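Local coordinates for protein diphthine synthase (Entamoeba histolytica, PDB 3I4T) that probably transfers methyl groups from S-adenosylmethionine to the modified histidine of elongation factor 2 on the pathway to diphthamide, as a putative diphthine synthase, at residues I36-R39 with G40-V44; C155-E159 with H160-S164; P168-K171 with I172-N176; A240-C244 with A245-I249. One frame throughout, in Å; residues are numbered along the deposited sequence.

Interaction 1: residues I36-R39 with G40-V44; sequences ITVR and GLEAV
Thr37 caps the N-terminus of helix 38-46 by accepting the backbone N-H of Gly40 on its hydroxyl oxygen, OG1 to N 3.0 Å. This is the classic N-cap: OG1 sits between the backbone N and the carbonyl carbon (chi1 63°), which turns it back over the first helical turn. The carbonyl of the same residue starts the helical bonding, Leu41 N to Thr37 O at 2.8 Å, with Glu42 N on Val38 O and Ala43 N on Arg39 O following. The tight side lies where Ile36 folds over the turn. Its CD1 rests 3.7 Å from Gly40 C and, further along, 4.1 Å from Val44 CG2, while Tyr70 of helix 63-70 packs against Ile36, Leu41 and Val44. Thr37 and Ala43 meet Ile129 of strand 126-129. The looser, more exposed side carries Val38 and Glu42, side by side and pointing the same way, Glu42 also touching Lys34 of the second subunit. Arg39 also turns from the helix, and its guanidinium forms salt bridges with Asp32 and Asp35 of the second subunit, so the capped turn borders the dimer interface. On this looser side Val38 CG1 comes no nearer than 3.9 Å to Glu42 OE2.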
loop_
_atom_site.group_PDB
_atom_site.type_symbol
_atom_site.label_atom_id
_atom_site.label_comp_id
_atom_site.label_asym_id
_atom_site.label_seq_id
_atom_site.Cartn_x
_atom_site.Cartn_y
_atom_site.Cartn_z
ATOM N N ILE A 36 6.945 -11.341 -7.845
ATOM C CA ILE A 36 6.814 -10.538 -9.048
ATOM C C ILE A 36 5.446 -10.805 -9.721
ATOM O O ILE A 36 4.918 -11.926 -9.676
ATOM C CB ILE A 36 7.974 -10.864 -10.023
ATOM C CG1 ILE A 36 8.052 -9.862 -11.174
ATOM C CG2 ILE A 36 7.867 -12.284 -10.550
ATOM C CD1 ILE A 36 9.408 -9.845 -11.882
ATOM N N THR A 37 4.870 -9.779 -10.338
ATOM C CA THR A 37 3.656 -9.985 -11.124
ATOM C C THR A 37 3.991 -10.589 -12.491
ATOM O O THR A 37 5.133 -10.489 -12.953
ATOM C CB THR A 37 2.873 -8.681 -11.319
ATOM O OG1 THR A 37 3.676 -7.752 -12.071
ATOM C CG2 THR A 37 2.473 -8.083 -9.942
ATOM N N VAL A 38 2.986 -11.212 -13.115
ATOM C CA VAL A 38 3.080 -11.745 -14.479
ATOM C C VAL A 38 3.522 -10.664 -15.464
ATOM O O VAL A 38 4.459 -10.863 -16.242
ATOM C CB VAL A 38 1.744 -12.398 -14.925
ATOM C CG1 VAL A 38 1.793 -12.831 -16.381
ATOM C CG2 VAL A 38 1.406 -13.606 -14.031
ATOM N N ARG A 39 2.855 -9.517 -15.405
ATOM C CA ARG A 39 3.254 -8.326 -16.154
ATOM C C ARG A 39 4.723 -7.982 -15.923
ATOM O O ARG A 39 5.477 -7.813 -16.886
ATOM C CB ARG A 39 2.344 -7.150 -15.786
ATOM C CG ARG A 39 2.781 -5.791 -16.317
ATOM C CD ARG A 39 1.594 -4.815 -16.410
ATOM N NE ARG A 39 0.684 -5.141 -17.512
ATOM C CZ ARG A 39 -0.600 -5.472 -17.370
ATOM N NH1 ARG A 39 -1.161 -5.519 -16.167
ATOM N NH2 ARG A 39 -1.331 -5.746 -18.442
ATOM N N GLY A 40 5.126 -7.897 -14.652
ATOM C CA GLY A 40 6.522 -7.633 -14.272
ATOM C C GLY A 40 7.513 -8.638 -14.847
ATOM O O GLY A 40 8.571 -8.256 -15.361
ATOM N N LEU A 41 7.168 -9.923 -14.772
ATOM C CA LEU A 41 7.984 -10.972 -15.380
ATOM C C LEU A 41 8.084 -10.813 -16.898
ATOM O O LEU A 41 9.135 -11.078 -17.483
ATOM C CB LEU A 41 7.453 -12.368 -15.018
ATOM C CG LEU A 41 8.312 -13.580 -15.413
ATOM C CD1 LEU A 41 9.762 -13.396 -14.995
ATOM C CD2 LEU A 41 7.748 -14.909 -14.864
ATOM N N GLU A 42 6.998 -10.366 -17.527
ATOM C CA GLU A 42 6.989 -10.146 -18.977
ATOM C C GLU A 42 7.877 -8.987 -19.403
ATOM O O GLU A 42 8.573 -9.083 -20.417
ATOM C CB GLU A 42 5.571 -9.960 -19.514
ATOM C CG GLU A 42 4.822 -11.261 -19.737
ATOM C CD GLU A 42 3.449 -11.068 -20.382
ATOM O OE1 GLU A 42 3.252 -10.086 -21.139
ATOM O OE2 GLU A 42 2.563 -11.920 -20.137
ATOM N N ALA A 43 7.863 -7.903 -18.628
ATOM C CA ALA A 43 8.706 -6.745 -18.940
ATOM C C ALA A 43 10.171 -7.107 -18.761
ATOM O O ALA A 43 11.011 -6.788 -19.612
ATOM C CB ALA A 43 8.346 -5.568 -18.080
ATOM N N VAL A 44 10.474 -7.782 -17.655
ATOM C CA VAL A 44 11.819 -8.276 -17.434
ATOM C C VAL A 44 12.301 -8.993 -18.691
ATOM O O VAL A 44 13.367 -8.691 -19.217
ATOM C CB VAL A 44 11.891 -9.235 -16.223
ATOM C CG1 VAL A 44 13.208 -10.023 -16.230
ATOM C CG2 VAL A 44 11.728 -8.468 -14.920
#

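Interaction 2: residues C155-E159 with H160-S164; sequences CFWSE and HWRPS
Trp157 lays one face of its indole over the backbone and CB of Arg162, the two residues flanking a tight type II' beta turn, Ser158 to Trp161, closed by a single antiparallel bridge. Arg162 CA stands 3.4 Å from the centroid of the five-membered ring and almost on its normal, a CH-pi contact. From there the arginine chain, extended from CG to NE, runs along the CE3-CZ3 side of the six-membered ring, CD lying 3.6 Å from Trp157 CE3, and the guanidinium ends beyond CZ3, its plane turned 77° from the indole. At the ring edge, Trp157 NE1 donates to Pro163 O at 2.8 Å, with the acceptor close to the indole plane; this bond helps to fix the rotation of the ring. Pro163 CD also meets Trp157 CD1 at 3.6 Å and lies over a face of the Trp161 indole, offset toward its rim. Two backbone bonds between Ser158 and Trp161 make the bridge a hydrogen-bonded pair. Glu159 and His160 occupy the exposed tip. Beyond the turn, Gln217, Glu220 and Val221 of helix 211-225 touch Trp157, which moors the loop between strand 152-154 and helix 166-175 to the body of the domain. At the open end of the loop, a water accepts from Cys155 N and reaches Pro163 O, each at 2.9 Å.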
loop_
_atom_site.group_PDB
_atom_site.type_symbol
_atom_site.label_atom_id
_atom_site.label_comp_id
_atom_site.label_asym_id
_atom_site.label_seq_id
_atom_site.Cartn_x
_atom_site.Cartn_y
_atom_site.Cartn_z
ATOM N N CYS A 155 16.170 6.700 12.469
ATOM C CA CYS A 155 17.527 6.637 11.925
ATOM C C CYS A 155 18.535 6.129 12.958
ATOM O O CYS A 155 18.293 6.222 14.168
ATOM C CB CYS A 155 17.956 8.023 11.431
ATOM S SG CYS A 155 16.986 8.647 10.012
ATOM N N PHE A 156 19.659 5.598 12.468
ATOM C CA PHE A 156 20.787 5.250 13.325
ATOM C C PHE A 156 21.456 6.502 13.884
ATOM O O PHE A 156 21.834 7.399 13.130
ATOM C CB PHE A 156 21.835 4.420 12.564
ATOM C CG PHE A 156 21.530 2.950 12.511
ATOM C CD1 PHE A 156 21.489 2.191 13.673
ATOM C CD2 PHE A 156 21.305 2.320 11.289
ATOM C CE1 PHE A 156 21.208 0.837 13.628
ATOM C CE2 PHE A 156 21.024 0.961 11.233
ATOM C CZ PHE A 156 20.981 0.219 12.398
ATOM N N TRP A 157 21.608 6.549 15.203
ATOM C CA TRP A 157 22.301 7.655 15.850
ATOM C C TRP A 157 23.811 7.511 15.725
ATOM O O TRP A 157 24.338 6.393 15.728
ATOM C CB TRP A 157 21.878 7.765 17.307
ATOM C CG TRP A 157 20.556 8.456 17.484
ATOM C CD1 TRP A 157 19.705 8.879 16.498
ATOM C CD2 TRP A 157 19.927 8.786 18.724
ATOM N NE1 TRP A 157 18.593 9.463 17.051
ATOM C CE2 TRP A 157 18.701 9.417 18.416
ATOM C CE3 TRP A 157 20.284 8.614 20.067
ATOM C CZ2 TRP A 157 17.822 9.875 19.405
ATOM C CZ3 TRP A 157 19.411 9.071 21.056
ATOM C CH2 TRP A 157 18.194 9.697 20.717
ATOM N N SER A 158 24.492 8.651 15.621
ATOM C CA SER A 158 25.913 8.687 15.301
ATOM C C SER A 158 26.573 9.918 15.924
ATOM O O SER A 158 26.416 11.034 15.429
ATOM C CB SER A 158 26.094 8.668 13.774
ATOM O OG SER A 158 27.452 8.507 13.402
ATOM N N GLU A 159 27.299 9.693 17.021
ATOM C CA GLU A 159 28.017 10.748 17.752
ATOM C C GLU A 159 27.074 11.809 18.281
ATOM O O GLU A 159 26.341 11.573 19.237
ATOM C CB GLU A 159 29.110 11.405 16.890
ATOM C CG GLU A 159 30.171 10.450 16.339
ATOM C CD GLU A 159 31.092 9.893 17.407
ATOM O OE1 GLU A 159 31.137 10.454 18.529
ATOM O OE2 GLU A 159 31.783 8.886 17.111
ATOM N N HIS A 160 27.108 12.979 17.648
ATOM C CA HIS A 160 26.280 14.128 18.037
ATOM C C HIS A 160 24.998 14.179 17.226
ATOM O O HIS A 160 24.065 14.893 17.574
ATOM C CB HIS A 160 27.026 15.444 17.816
ATOM C CG HIS A 160 28.318 15.547 18.552
ATOM N ND1 HIS A 160 29.432 16.148 18.007
ATOM C CD2 HIS A 160 28.676 15.141 19.796
ATOM C CE1 HIS A 160 30.422 16.109 18.882
ATOM N NE2 HIS A 160 29.990 15.503 19.977
ATOM N N TRP A 161 24.972 13.442 16.128
ATOM C CA TRP A 161 23.776 13.334 15.307
ATOM C C TRP A 161 22.807 12.374 15.969
ATOM O O TRP A 161 22.938 11.160 15.833
ATOM C CB TRP A 161 24.148 12.853 13.913
ATOM C CG TRP A 161 23.000 12.736 12.961
ATOM C CD1 TRP A 161 22.501 11.584 12.410
ATOM C CD2 TRP A 161 22.217 13.805 12.431
ATOM N NE1 TRP A 161 21.453 11.876 11.572
ATOM C CE2 TRP A 161 21.261 13.232 11.562
ATOM C CE3 TRP A 161 22.229 15.194 12.607
ATOM C CZ2 TRP A 161 20.321 14.003 10.867
ATOM C CZ3 TRP A 161 21.296 15.963 11.914
ATOM C CH2 TRP A 161 20.353 15.364 11.053
ATOM N N ARG A 162 21.851 12.929 16.703
ATOM C CA ARG A 162 20.816 12.132 17.357
ATOM C C ARG A 162 19.423 12.640 16.989
ATOM O O ARG A 162 18.691 13.096 17.867
ATOM C CB ARG A 162 20.936 12.196 18.881
ATOM C CG ARG A 162 22.311 12.021 19.521
ATOM C CD ARG A 162 22.045 11.622 20.960
ATOM N NE ARG A 162 23.047 12.037 21.933
ATOM C CZ ARG A 162 23.228 11.425 23.108
ATOM N NH1 ARG A 162 22.481 10.362 23.426
ATOM N NH2 ARG A 162 24.157 11.861 23.966
ATOM N N PRO A 163 19.032 12.552 15.704
ATOM C CA PRO A 163 17.748 13.155 15.325
ATOM C C PRO A 163 16.544 12.419 15.899
ATOM O O PRO A 163 16.590 11.203 16.054
ATOM C CB PRO A 163 17.747 13.047 13.805
ATOM C CG PRO A 163 18.585 11.865 13.518
ATOM C CD PRO A 163 19.669 11.864 14.567
ATOM N N SER A 164 15.485 13.171 16.206
ATOM C CA SER A 164 14.235 12.611 16.704
ATOM C C SER A 164 13.004 13.338 16.140
ATOM O O SER A 164 11.996 13.497 16.829
ATOM C CB SER A 164 14.218 12.621 18.236
ATOM O OG SER A 164 14.366 13.940 18.725
HETATM O O HOH W 1 16.269 9.000 14.224
#

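Interaction 3: residues P168-K171 with I172-N176; sequences PKIK and INRDN
Lys171 and Asp175, one helical turn apart, lean across each other at a slant and join in a salt bridge, NZ to OD2 2.6 Å. The lysine CG lies anti to the backbone N (chi1 -165°), and a bend at chi4 (-47°) brings the ammonium back to the carboxylate, which receives it on the syn lone pair of OD2. Beneath this bridge the backbones are joined as well, Asp175 N donating to Lys171 O at 2.8 Å. Ile172, on another side of the helix, runs its CG1 back along the preceding turn to 3.7 Å from Pro168 O. The Asn173 amide lies beside the carbonyl of Lys169, and a water spans the two oxygens, donating to Lys169 O at 3.0 Å and to Asn173 OD1 at 2.7 Å; the amide nitrogen of Asn173 is held by Thr180 and Gln150. Ile170 and Arg174 lie along the inner side, CG2 to CD 4.2 Å, where both touch Ile271 of strand 267-271, and the guanidinium of Arg174 continues to the carbonyl of Val229. At the last turn, Asn176 N and ND2 reach Ile172 O from opposite faces of its carbonyl plane, the side-chain bond measuring 2.7 Å, so the backbone and side chain of Asn176, the first residue to leave helical geometry, share one acceptor. Asn176 also packs on Asn176 of the second subunit. An i to i+4 salt bridge and an asparagine that folds back at the C-terminus thus mark helix 166-175, the crossover helix of the beta-alpha-beta unit formed with strands 152-154 and 180-187.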
loop_
_atom_site.group_PDB
_atom_site.type_symbol
_atom_site.label_atom_id
_atom_site.label_comp_id
_atom_site.label_asym_id
_atom_site.label_seq_id
_atom_site.Cartn_x
_atom_site.Cartn_y
_atom_site.Cartn_z
ATOM N N PRO A 168 7.585 14.284 17.296
ATOM C CA PRO A 168 6.401 15.142 17.249
ATOM C C PRO A 168 5.334 14.625 16.292
ATOM O O PRO A 168 4.157 14.792 16.574
ATOM C CB PRO A 168 6.950 16.495 16.749
ATOM C CG PRO A 168 8.219 16.153 16.066
ATOM C CD PRO A 168 8.790 15.023 16.872
ATOM N N LYS A 169 5.736 14.006 15.183
ATOM C CA LYS A 169 4.775 13.401 14.242
ATOM C C LYS A 169 4.023 12.196 14.836
ATOM O O LYS A 169 2.856 11.976 14.503
ATOM C CB LYS A 169 5.460 12.984 12.943
ATOM C CG LYS A 169 6.122 14.118 12.170
ATOM C CD LYS A 169 6.827 13.590 10.916
ATOM C CE LYS A 169 7.623 14.707 10.246
ATOM N NZ LYS A 169 8.368 14.255 9.044
ATOM N N ILE A 170 4.680 11.417 15.695
ATOM C CA ILE A 170 3.991 10.332 16.407
ATOM C C ILE A 170 2.961 10.919 17.384
ATOM O O ILE A 170 1.856 10.386 17.528
ATOM C CB ILE A 170 4.972 9.370 17.157
ATOM C CG1 ILE A 170 5.933 8.696 16.169
ATOM C CG2 ILE A 170 4.202 8.302 17.931
ATOM C CD1 ILE A 170 7.015 7.868 16.824
ATOM N N LYS A 171 3.328 12.029 18.022
ATOM C CA LYS A 171 2.451 12.763 18.935
ATOM C C LYS A 171 1.157 13.180 18.247
ATOM O O LYS A 171 0.058 12.966 18.790
ATOM C CB LYS A 171 3.161 14.001 19.506
ATOM C CG LYS A 171 2.464 14.608 20.713
ATOM C CD LYS A 171 2.884 16.052 20.945
ATOM C CE LYS A 171 2.279 16.612 22.216
ATOM N NZ LYS A 171 0.825 16.301 22.305
ATOM N N ILE A 172 1.294 13.746 17.052
ATOM C CA ILE A 172 0.138 14.153 16.236
ATOM C C ILE A 172 -0.776 12.970 15.889
ATOM O O ILE A 172 -2.011 13.062 16.013
ATOM C CB ILE A 172 0.588 14.919 14.972
ATOM C CG1 ILE A 172 1.057 16.330 15.360
ATOM C CG2 ILE A 172 -0.532 15.001 13.929
ATOM C CD1 ILE A 172 1.903 17.013 14.295
ATOM N N ASN A 173 -0.176 11.857 15.483
ATOM C CA ASN A 173 -0.945 10.670 15.154
ATOM C C ASN A 173 -1.739 10.193 16.359
ATOM O O ASN A 173 -2.915 9.849 16.244
ATOM C CB ASN A 173 -0.032 9.552 14.669
ATOM C CG ASN A 173 0.361 9.703 13.216
ATOM O OD1 ASN A 173 -0.062 10.644 12.536
ATOM N ND2 ASN A 173 1.162 8.759 12.724
ATOM N N ARG A 174 -1.093 10.201 17.521
ATOM C CA ARG A 174 -1.708 9.683 18.717
ATOM C C ARG A 174 -2.741 10.627 19.327
ATOM O O ARG A 174 -3.847 10.195 19.620
ATOM C CB ARG A 174 -0.650 9.137 19.682
ATOM C CG ARG A 174 -0.360 7.676 19.308
ATOM C CD ARG A 174 0.780 7.028 20.010
ATOM N NE ARG A 174 0.565 6.863 21.441
ATOM C CZ ARG A 174 0.000 5.811 22.023
ATOM N NH1 ARG A 174 -0.457 4.795 21.317
ATOM N NH2 ARG A 174 -0.105 5.785 23.336
ATOM N N ASP A 175 -2.405 11.912 19.465
ATOM C CA ASP A 175 -3.373 12.954 19.860
ATOM C C ASP A 175 -4.648 12.920 19.018
ATOM O O ASP A 175 -5.727 13.233 19.505
ATOM C CB ASP A 175 -2.773 14.362 19.701
ATOM C CG ASP A 175 -1.706 14.672 20.713
ATOM O OD1 ASP A 175 -1.382 13.811 21.570
ATOM O OD2 ASP A 175 -1.188 15.811 20.654
ATOM N N ASN A 176 -4.510 12.567 17.747
ATOM C CA ASN A 176 -5.649 12.548 16.819
ATOM C C ASN A 176 -6.166 11.157 16.504
ATOM O O ASN A 176 -6.909 10.963 15.531
ATOM C CB ASN A 176 -5.288 13.293 15.542
ATOM C CG ASN A 176 -4.976 14.747 15.808
ATOM O OD1 ASN A 176 -5.877 15.526 16.117
ATOM N ND2 ASN A 176 -3.693 15.116 15.719
HETATM O O HOH W 2 1.277 12.903 12.134
#

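Interaction 4: residues A240-C244 with A245-I249; sequences ARVAC and ADQKI
The carbonyl oxygen of Asp246 is gripped by two nitrogens of Arg241, NE at 3.0 Å and NH2 at 3.1 Å. The guanidinium comes side-on and gives both N-H groups to this single atom, yet they approach differently: NE stands above the carbonyl plane, whereas NH2 lies nearly in line with the C=O bond. The carboxylate of the same aspartate adds a salt bridge, NE to OD1 3.3 Å, and its plane is turned 66° from that of the guanidinium. Asp246 CG sits between its backbone N and carbonyl carbon (chi1 61°), which brings OD1 to the NE edge of the guanidinium, in its plane. The remaining terminal nitrogen, NH1, is held by the carbonyls of Ala264 and Phe262, so the arginine also fastens this loop to that segment of the same chain. On another part of the loop, Gln247 reaches inward with CG anti to its backbone N (chi1 177°) and an extended chain; its OE1 accepts from Ala243 N at 2.8 Å, in the carbonyl plane and on a lone pair, which ties the amide to the turn. Val242 faces elsewhere, onto Ile134 and Ala137 of helix 134-137, and Ala243 packs on His130 of the second subunit. Where strand 235-240 ends and strand 248-253 begins, Ala240 and Lys248 exchange two backbone bonds, Ala240 N to Lys248 O at 2.8 Å and Lys248 N to Ala240 O at 2.9 Å. This is a beta hairpin of the mixed sheet, its strands joined through a type II turn at Arg241-Cys244 followed by a type I turn at Cys244-Gln247.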
loop_
_atom_site.group_PDB
_atom_site.type_symbol
_atom_site.label_atom_id
_atom_site.label_comp_id
_atom_site.label_asym_id
_atom_site.label_seq_id
_atom_site.Cartn_x
_atom_site.Cartn_y
_atom_site.Cartn_z
ATOM N N ALA A 240 8.440 -8.592 11.890
ATOM C CA ALA A 240 9.634 -8.994 11.167
ATOM C C ALA A 240 9.240 -9.815 9.948
ATOM O O ALA A 240 8.372 -10.676 10.032
ATOM C CB ALA A 240 10.554 -9.794 12.079
ATOM N N ARG A 241 9.897 -9.546 8.825
ATOM C CA ARG A 241 9.703 -10.296 7.582
ATOM C C ARG A 241 8.231 -10.338 7.130
ATOM O O ARG A 241 7.683 -11.399 6.823
ATOM C CB ARG A 241 10.331 -11.694 7.693
ATOM C CG ARG A 241 11.810 -11.639 8.059
ATOM C CD ARG A 241 12.405 -12.985 8.438
ATOM N NE ARG A 241 11.769 -13.586 9.611
ATOM C CZ ARG A 241 12.011 -13.251 10.875
ATOM N NH1 ARG A 241 12.866 -12.283 11.180
ATOM N NH2 ARG A 241 11.371 -13.883 11.846
ATOM N N VAL A 242 7.604 -9.168 7.078
ATOM C CA VAL A 242 6.210 -9.060 6.660
ATOM C C VAL A 242 6.014 -9.666 5.269
ATOM O O VAL A 242 6.811 -9.434 4.357
ATOM C CB VAL A 242 5.705 -7.592 6.737
ATOM C CG1 VAL A 242 4.289 -7.457 6.235
ATOM C CG2 VAL A 242 5.782 -7.088 8.178
ATOM N N ALA A 243 4.977 -10.487 5.138
ATOM C CA ALA A 243 4.620 -11.111 3.866
ATOM C C ALA A 243 5.597 -12.210 3.424
ATOM O O ALA A 243 5.490 -12.725 2.308
ATOM C CB ALA A 243 4.453 -10.042 2.765
ATOM N N CYS A 244 6.535 -12.569 4.300
ATOM C CA CYS A 244 7.414 -13.725 4.072
ATOM C C CYS A 244 6.864 -14.965 4.780
ATOM O O CYS A 244 6.029 -14.857 5.676
ATOM C CB CYS A 244 8.840 -13.419 4.548
ATOM S SG CYS A 244 9.568 -11.901 3.822
ATOM N N ALA A 245 7.338 -16.143 4.394
ATOM C CA ALA A 245 6.936 -17.387 5.056
ATOM C C ALA A 245 7.266 -17.443 6.564
ATOM O O ALA A 245 6.466 -17.952 7.364
ATOM C CB ALA A 245 7.521 -18.587 4.323
ATOM N N ASP A 246 8.426 -16.925 6.958
ATOM C CA ASP A 246 8.803 -16.914 8.383
ATOM C C ASP A 246 8.510 -15.569 9.044
ATOM O O ASP A 246 9.207 -15.141 9.964
ATOM C CB ASP A 246 10.263 -17.342 8.587
ATOM C CG ASP A 246 11.257 -16.417 7.887
ATOM O OD1 ASP A 246 10.836 -15.503 7.137
ATOM O OD2 ASP A 246 12.478 -16.613 8.096
ATOM N N GLN A 247 7.465 -14.916 8.556
ATOM C CA GLN A 247 6.932 -13.694 9.146
ATOM C C GLN A 247 6.712 -13.894 10.629
ATOM O O GLN A 247 6.190 -14.930 11.054
ATOM C CB GLN A 247 5.600 -13.364 8.472
ATOM C CG GLN A 247 4.845 -12.164 9.007
ATOM C CD GLN A 247 3.504 -12.020 8.314
ATOM O OE1 GLN A 247 3.445 -11.664 7.144
ATOM N NE2 GLN A 247 2.426 -12.314 9.024
ATOM N N LYS A 248 7.104 -12.898 11.412
ATOM C CA LYS A 248 6.921 -12.935 12.850
ATOM C C LYS A 248 6.240 -11.639 13.290
ATOM O O LYS A 248 6.682 -10.546 12.906
ATOM C CB LYS A 248 8.280 -13.116 13.546
ATOM C CG LYS A 248 8.225 -13.199 15.068
ATOM C CD LYS A 248 7.831 -14.590 15.559
ATOM C CE LYS A 248 7.334 -14.530 17.014
ATOM N NZ LYS A 248 6.195 -15.478 17.319
ATOM N N ILE A 249 5.155 -11.771 14.061
ATOM C CA ILE A 249 4.415 -10.625 14.600
ATOM C C ILE A 249 4.200 -10.797 16.101
ATOM O O ILE A 249 3.637 -11.806 16.530
ATOM C CB ILE A 249 3.029 -10.472 13.930
ATOM C CG1 ILE A 249 3.165 -10.264 12.424
ATOM C CG2 ILE A 249 2.235 -9.333 14.559
ATOM C CD1 ILE A 249 1.838 -10.319 11.691
#

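From the N terminus the four contacts follow in series; none nests within or crosses another. Interaction 1 starts helix 38-46, beside the parallel sheet and the second subunit. Interaction 2 closes a loop after strand 152-154, on the opposite side of the chain's centre, its centre about 40 Å from that of interaction 1. Shortly after it along the chain comes interaction 3, on the helix that leads to strand 180-187 and touches the second subunit at its end. Interaction 4 closes the hairpin between strands 235-240 and 248-253 of the mixed sheet, its nearest atoms about 10 Å from interaction 1. All four belong to the tetrapyrrole methylase region of the chain.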